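Local coordinates for protein aminotransferase AspB (Helicobacter pylori 26695, PDB 3EZS) that probably transfers amino groups between amino acids and keto acids with the help of pyridoxal 5'-phosphate, as a class I and II aminotransferase, at residues 19-24 with 325-330. Sequence-based numbering, arbitrary orientation.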
loop_
_atom_site.group_PDB
_atom_site.type_symbol
_atom_site.label_atom_id
_atom_site.label_comp_id
_atom_site.label_asym_id
_atom_site.label_seq_id
_atom_site.Cartn_x
_atom_site.Cartn_y
_atom_site.Cartn_z
ATOM N N ILE A 19 34.824 9.944 6.888
ATOM C CA ILE A 19 35.687 8.925 7.494
ATOM C C ILE A 19 35.960 7.709 6.595
ATOM O O ILE A 19 35.050 7.164 5.964
ATOM C CB ILE A 19 35.097 8.406 8.824
ATOM C CG1 ILE A 19 34.845 9.552 9.805
ATOM C CG2 ILE A 19 36.040 7.389 9.464
ATOM C CD1 ILE A 19 34.151 9.107 11.099
ATOM N N THR A 20 37.231 7.300 6.566
ATOM C CA THR A 20 37.694 6.118 5.856
ATOM C C THR A 20 38.115 5.127 6.958
ATOM O O THR A 20 39.071 5.382 7.672
ATOM C CB THR A 20 38.887 6.460 4.942
ATOM O OG1 THR A 20 38.474 7.425 3.951
ATOM C CG2 THR A 20 39.417 5.206 4.260
ATOM N N PRO A 21 37.382 4.014 7.134
ATOM C CA PRO A 21 37.727 3.077 8.214
ATOM C C PRO A 21 39.095 2.440 8.060
ATOM O O PRO A 21 39.469 2.053 6.951
ATOM C CB PRO A 21 36.664 1.986 8.089
ATOM C CG PRO A 21 35.583 2.606 7.352
ATOM C CD PRO A 21 36.209 3.549 6.391
ATOM N N LYS A 22 39.828 2.337 9.162
ATOM C CA LYS A 22 41.157 1.730 9.143
ATOM C C LYS A 22 41.046 0.196 9.151
ATOM O O LYS A 22 41.998 -0.479 8.790
ATOM C CB LYS A 22 41.981 2.199 10.335
ATOM C CG LYS A 22 42.267 3.679 10.360
ATOM C CD LYS A 22 43.070 4.044 11.591
ATOM C CE LYS A 22 43.341 5.535 11.651
ATOM N NZ LYS A 22 44.175 5.891 12.836
ATOM N N LYS A 23 39.883 -0.316 9.562
ATOM C CA LYS A 23 39.572 -1.752 9.604
ATOM C C LYS A 23 38.184 -2.022 9.035
ATOM O O LYS A 23 37.372 -1.105 8.903
ATOM C CB LYS A 23 39.599 -2.278 11.045
ATOM C CG LYS A 23 40.987 -2.333 11.643
ATOM C CD LYS A 23 40.945 -2.750 13.101
ATOM C CE LYS A 23 42.340 -2.823 13.702
ATOM N NZ LYS A 23 42.303 -2.910 15.197
ATOM N N ARG A 24 37.943 -3.280 8.667
ATOM C CA ARG A 24 36.616 -3.763 8.241
ATOM C C ARG A 24 35.906 -4.331 9.485
ATOM O O ARG A 24 36.498 -5.129 10.207
ATOM C CB ARG A 24 36.801 -4.854 7.181
ATOM C CG ARG A 24 35.603 -5.670 6.791
ATOM C CD ARG A 24 34.546 -4.904 6.060
ATOM N NE ARG A 24 34.957 -4.464 4.728
ATOM C CZ ARG A 24 34.132 -3.874 3.860
ATOM N NH1 ARG A 24 32.848 -3.678 4.149
ATOM N NH2 ARG A 24 34.580 -3.490 2.676
ATOM N N THR A 325 34.292 7.463 16.185
ATOM C CA THR A 325 35.500 6.796 16.665
ATOM C C THR A 325 35.508 5.306 16.329
ATOM O O THR A 325 36.515 4.786 15.826
ATOM C CB THR A 325 35.675 6.953 18.207
ATOM O OG1 THR A 325 35.722 8.342 18.527
ATOM C CG2 THR A 325 36.988 6.299 18.688
ATOM N N LEU A 326 34.395 4.624 16.595
ATOM C CA LEU A 326 34.325 3.192 16.343
ATOM C C LEU A 326 34.445 2.870 14.839
ATOM O O LEU A 326 35.115 1.918 14.454
ATOM C CB LEU A 326 33.029 2.630 16.940
ATOM C CG LEU A 326 32.872 1.114 17.019
ATOM C CD1 LEU A 326 33.866 0.489 17.968
ATOM C CD2 LEU A 326 31.459 0.787 17.445
ATOM N N TYR A 327 33.796 3.665 14.004
ATOM C CA TYR A 327 33.840 3.443 12.571
ATOM C C TYR A 327 35.226 3.737 11.995
ATOM O O TYR A 327 35.748 2.977 11.174
ATOM C CB TYR A 327 32.796 4.302 11.888
ATOM C CG TYR A 327 32.692 4.068 10.412
ATOM C CD1 TYR A 327 32.225 2.850 9.920
ATOM C CD2 TYR A 327 32.999 5.074 9.500
ATOM C CE1 TYR A 327 32.109 2.624 8.554
ATOM C CE2 TYR A 327 32.884 4.857 8.132
ATOM C CZ TYR A 327 32.428 3.634 7.668
ATOM O OH TYR A 327 32.301 3.414 6.319
ATOM N N GLN A 328 35.801 4.856 12.409
ATOM C CA GLN A 328 37.131 5.265 11.993
ATOM C C GLN A 328 38.183 4.207 12.303
ATOM O O GLN A 328 38.970 3.841 11.446
ATOM C CB GLN A 328 37.469 6.558 12.745
ATOM C CG GLN A 328 38.884 7.082 12.686
ATOM C CD GLN A 328 39.274 7.582 11.333
ATOM O OE1 GLN A 328 39.431 8.790 11.144
ATOM N NE2 GLN A 328 39.413 6.669 10.365
ATOM N N ASN A 329 38.180 3.729 13.537
ATOM C CA ASN A 329 39.160 2.774 14.015
ATOM C C ASN A 329 38.878 1.284 13.789
ATOM O O ASN A 329 39.817 0.506 13.594
ATOM C CB ASN A 329 39.353 2.977 15.512
ATOM C CG ASN A 329 39.967 4.319 15.849
ATOM O OD1 ASN A 329 40.985 4.701 15.299
ATOM N ND2 ASN A 329 39.372 5.008 16.796
ATOM N N GLU A 330 37.610 0.889 13.852
ATOM C CA GLU A 330 37.252 -0.516 13.738
ATOM C C GLU A 330 36.373 -0.900 12.567
ATOM O O GLU A 330 36.190 -2.090 12.320
ATOM C CB GLU A 330 36.541 -0.955 15.025
ATOM C CG GLU A 330 37.319 -0.681 16.298
ATOM C CD GLU A 330 38.657 -1.397 16.339
ATOM O OE1 GLU A 330 38.810 -2.443 15.680
ATOM O OE2 GLU A 330 39.564 -0.900 17.032
HETATM O O HOH W 1 32.641 6.380 4.981
HETATM O O HOH W 2 40.405 -4.849 16.023
#
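Apolar packing sets P21 and I19 against the Y327 ring. P21 CG sits over one face, 3.7 Å from the ring centroid and 25° off the normal, a CH-pi contact displaced toward the phenol end. Y327 CG lies anti to its backbone nitrogen (chi1 -176°), which turns the ring so that one face meets the proline. I19 CG2 reaches Y327 CD2 at 3.8 Å and also touches Q328 CA and the amide NE2.

The one direct hydrogen bond between the backbones runs from K22 N to Q328 O at 2.9 Å, with 162° at the hydrogen; P21 CA adds a CA-H...O contact to the same oxygen. A water bridges the segments: it donates to I19 O (2.7 Å) and lies in the Y327 ring plane, hydrogen-bonded at 3.3 Å to Y327 OH.

Charge pairing links K23 and E330, whose side chains run side by side. K23 NZ stands 3.6 Å from E330 OE1, a long salt bridge, and a second water accepts from NZ and donates to OE1. E330 OE2 is hydrogen-bonded to Y371 OH of helix 358-372.

This surface contact thus ties the loop after helix 8-16 to helix 319-330, consistent with the small domain of a fold-type I PLP enzyme, through an ion pair probably softened by solvent.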